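Side-chain contact in LysM domain protein (Mycobacterium smegmatis, PDB 4OIT), which binds mannose as a bacterial lectin of the beta-prism II fold and forms a domain-swapped dimer: residues 96-100 and 101-105. Sequence-based numbering, arbitrary orientation.
Sequences LYAKD and GPAWS. With MAN (alpha-D-mannopyranose), chain H.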
ATOM      1  N   LEU B  96     -24.102   0.723  -5.001  1.00 21.75           N
ATOM      2  CA  LEU B  96     -23.213   1.740  -5.550  1.00 21.67           C
ATOM      3  C   LEU B  96     -23.954   2.458  -6.674  1.00 21.91           C
ATOM      4  O   LEU B  96     -24.231   1.871  -7.725  1.00 21.74           O
ATOM      5  CB  LEU B  96     -21.913   1.131  -6.076  1.00 21.56           C
ATOM      6  CG  LEU B  96     -20.817   2.147  -6.430  1.00 21.28           C
ATOM      7  CD1 LEU B  96     -20.145   2.701  -5.182  1.00 21.23           C
ATOM      8  CD2 LEU B  96     -19.780   1.510  -7.335  1.00 21.44           C
ATOM      9  N   TYR B  97     -24.277   3.725  -6.433  1.00 22.04           N
ATOM     10  CA  TYR B  97     -25.012   4.542  -7.388  1.00 22.51           C
ATOM     11  C   TYR B  97     -24.049   5.362  -8.227  1.00 23.29           C
ATOM     12  O   TYR B  97     -23.148   6.001  -7.692  1.00 23.93           O
ATOM     13  CB  TYR B  97     -25.974   5.482  -6.661  1.00 22.11           C
ATOM     14  CG  TYR B  97     -27.238   4.812  -6.163  1.00 21.67           C
ATOM     15  CD1 TYR B  97     -28.220   4.386  -7.053  1.00 21.57           C
ATOM     16  CD2 TYR B  97     -27.455   4.618  -4.802  1.00 21.38           C
ATOM     17  CE1 TYR B  97     -29.378   3.776  -6.601  1.00 21.49           C
ATOM     18  CE2 TYR B  97     -28.609   4.011  -4.339  1.00 21.47           C
ATOM     19  CZ  TYR B  97     -29.568   3.592  -5.243  1.00 21.44           C
ATOM     20  OH  TYR B  97     -30.715   2.988  -4.791  1.00 21.25           O
ATOM     21  N   ALA B  98     -24.255   5.338  -9.539  1.00 23.90           N
ATOM     22  CA  ALA B  98     -23.487   6.151 -10.477  1.00 24.59           C
ATOM     23  C   ALA B  98     -24.386   7.213 -11.102  1.00 25.28           C
ATOM     24  O   ALA B  98     -25.588   7.262 -10.845  1.00 25.44           O
ATOM     25  CB  ALA B  98     -22.876   5.271 -11.559  1.00 24.53           C
ATOM     26  N   LYS B  99     -23.780   8.062 -11.922  1.00 26.39           N
ATOM     27  CA  LYS B  99     -24.488   9.090 -12.682  1.00 27.47           C
ATOM     28  C   LYS B  99     -25.671   8.524 -13.477  1.00 27.86           C
ATOM     29  O   LYS B  99     -26.788   9.039 -13.394  1.00 27.87           O
ATOM     30  CB  LYS B  99     -23.499   9.771 -13.631  1.00 28.21           C
ATOM     31  CG  LYS B  99     -24.079  10.880 -14.491  1.00 29.05           C
ATOM     32  CD  LYS B  99     -23.010  11.482 -15.392  1.00 29.71           C
ATOM     33  CE  LYS B  99     -22.174  12.521 -14.673  1.00 30.16           C
ATOM     34  NZ  LYS B  99     -22.923  13.796 -14.491  1.00 30.63           N
ATOM     35  N   ASP B 100     -25.417   7.463 -14.240  1.00 28.02           N
ATOM     36  CA  ASP B 100     -26.447   6.851 -15.095  1.00 28.35           C
ATOM     37  C   ASP B 100     -27.302   5.785 -14.395  1.00 28.19           C
ATOM     38  O   ASP B 100     -28.126   5.135 -15.041  1.00 28.83           O
ATOM     39  CB  ASP B 100     -25.814   6.258 -16.362  1.00 29.01           C
ATOM     40  CG  ASP B 100     -24.898   5.081 -16.071  1.00 29.70           C
ATOM     41  OD1 ASP B 100     -24.042   5.204 -15.165  1.00 30.05           O
ATOM     42  OD2 ASP B 100     -25.031   4.040 -16.752  1.00 30.15           O
ATOM     43  N   GLY B 101     -27.101   5.601 -13.091  1.00 27.45           N
ATOM     44  CA  GLY B 101     -27.916   4.681 -12.298  1.00 26.99           C
ATOM     45  C   GLY B 101     -27.095   3.751 -11.422  1.00 26.70           C
ATOM     46  O   GLY B 101     -25.892   3.953 -11.258  1.00 26.62           O
ATOM     47  N   PRO B 102     -27.750   2.728 -10.837  1.00 26.21           N
ATOM     48  CA  PRO B 102     -27.060   1.694 -10.061  1.00 25.94           C
ATOM     49  C   PRO B 102     -25.968   0.981 -10.865  1.00 25.72           C
ATOM     50  O   PRO B 102     -26.255   0.349 -11.882  1.00 25.47           O
ATOM     51  CB  PRO B 102     -28.184   0.718  -9.693  1.00 25.90           C
ATOM     52  CG  PRO B 102     -29.429   1.526  -9.745  1.00 25.90           C
ATOM     53  CD  PRO B 102     -29.214   2.566 -10.800  1.00 25.95           C
ATOM     54  N   ALA B 103     -24.726   1.115 -10.414  1.00 25.76           N
ATOM     55  CA  ALA B 103     -23.583   0.449 -11.041  1.00 25.40           C
ATOM     56  C   ALA B 103     -23.318  -0.909 -10.399  1.00 25.54           C
ATOM     57  O   ALA B 103     -22.690  -1.777 -10.999  1.00 25.27           O
ATOM     58  CB  ALA B 103     -22.348   1.325 -10.941  1.00 25.28           C
ATOM     59  N   TRP B 104     -23.799  -1.080  -9.172  1.00 26.02           N
ATOM     60  CA  TRP B 104     -23.619  -2.319  -8.424  1.00 26.46           C
ATOM     61  C   TRP B 104     -24.592  -2.337  -7.256  1.00 27.50           C
ATOM     62  O   TRP B 104     -24.915  -1.289  -6.699  1.00 27.36           O
ATOM     63  CB  TRP B 104     -22.179  -2.427  -7.910  1.00 26.32           C
ATOM     64  CG  TRP B 104     -21.892  -3.678  -7.135  1.00 25.93           C
ATOM     65  CD1 TRP B 104     -21.540  -4.895  -7.644  1.00 25.99           C
ATOM     66  CD2 TRP B 104     -21.921  -3.832  -5.712  1.00 25.92           C
ATOM     67  NE1 TRP B 104     -21.353  -5.798  -6.628  1.00 25.89           N
ATOM     68  CE2 TRP B 104     -21.580  -5.173  -5.431  1.00 25.86           C
ATOM     69  CE3 TRP B 104     -22.205  -2.969  -4.648  1.00 25.80           C
ATOM     70  CZ2 TRP B 104     -21.516  -5.672  -4.128  1.00 25.86           C
ATOM     71  CZ3 TRP B 104     -22.141  -3.466  -3.353  1.00 26.00           C
ATOM     72  CH2 TRP B 104     -21.798  -4.805  -3.106  1.00 26.03           C
ATOM     73  N   SER B 105     -25.062  -3.525  -6.898  1.00 28.96           N
ATOM     74  CA  SER B 105     -25.944  -3.687  -5.748  1.00 30.34           C
ATOM     75  C   SER B 105     -25.773  -5.059  -5.117  1.00 31.99           C
ATOM     76  O   SER B 105     -25.242  -5.983  -5.735  1.00 32.34           O
ATOM     77  CB  SER B 105     -27.406  -3.476  -6.147  1.00 30.35           C
ATOM     78  OG  SER B 105     -27.835  -4.462  -7.071  1.00 30.36           O
TER
HETATM   79  C1  MAN H 201     -33.707  -2.487  -5.395  1.00 26.78           C
HETATM   80  C2  MAN H 201     -33.895  -1.281  -4.464  1.00 27.00           C
HETATM   81  C3  MAN H 201     -33.350   0.016  -5.047  1.00 26.79           C
HETATM   82  C4  MAN H 201     -31.949  -0.198  -5.576  1.00 26.86           C
HETATM   83  C5  MAN H 201     -31.947  -1.326  -6.590  1.00 27.01           C
HETATM   84  C6  MAN H 201     -30.520  -1.599  -7.044  1.00 27.23           C
HETATM   85  O1  MAN H 201     -34.699  -2.494  -6.405  1.00 26.48           O
HETATM   86  O2  MAN H 201     -33.276  -1.535  -3.213  1.00 26.92           O
HETATM   87  O3  MAN H 201     -33.342   1.029  -4.062  1.00 26.83           O
HETATM   88  O4  MAN H 201     -31.516   0.982  -6.214  1.00 27.03           O
HETATM   89  O5  MAN H 201     -32.429  -2.526  -6.011  1.00 26.89           O
HETATM   90  O6  MAN H 201     -30.505  -2.741  -7.873  1.00 27.74           O
HETATM   91  O   HOH W   1     -24.634   2.885 -13.710  1.00 26.84           O
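Leu-96 and Trp-104 meet through their CB atoms, 4.0 Å apart, on one face of a tight antiparallel hairpin; CB of Ala-103 continues this patch, 4.0 Å from CB of Ala-98. On the other face the ring of Tyr-97 crosses Pro-102 at a slant, with CE1 of Tyr-97 3.9 Å from CG of Pro-102. With CG turned anti to the carbonyl carbon (chi1 -77°), the tyrosine reaches the mannose, whose O4 donates to Tyr-97 OH at 2.6 Å; Gln-89 OE1 bonds to the same hydroxyl. Ser-105 OG adds a weak bond to O6 of the same sugar.

A classic beta bulge shifts the register by one residue: Ala-103 and Trp-104 both face Leu-96, whose carbonyl O takes a nearly axial bond from Ala-103 N at 2.8 Å and a weak one from Trp-104 N, while Leu-96 N donates to Trp-104 O at 2.8 Å. Ala-98 N donates to Gly-101 O, and Gly-101 N closes the type I turn on Ala-98 O, 3.2 Å away. There a water donates to Asp-100 OD1 and, weakly, to Gly-101 O. Lys-99 points off the turn to a salt bridge with Glu-83.

Within this chain strand 85-88 flanks 94-98, with Leu-86 against Leu-96, and Gln-89, Asp-91 and Asn-93 complete the sugar site. Trp-104 packs on Trp-44 of the second subunit, and Leu-96 on its Gly-62, joining this hairpin to the partner chain of the domain-swapped dimer.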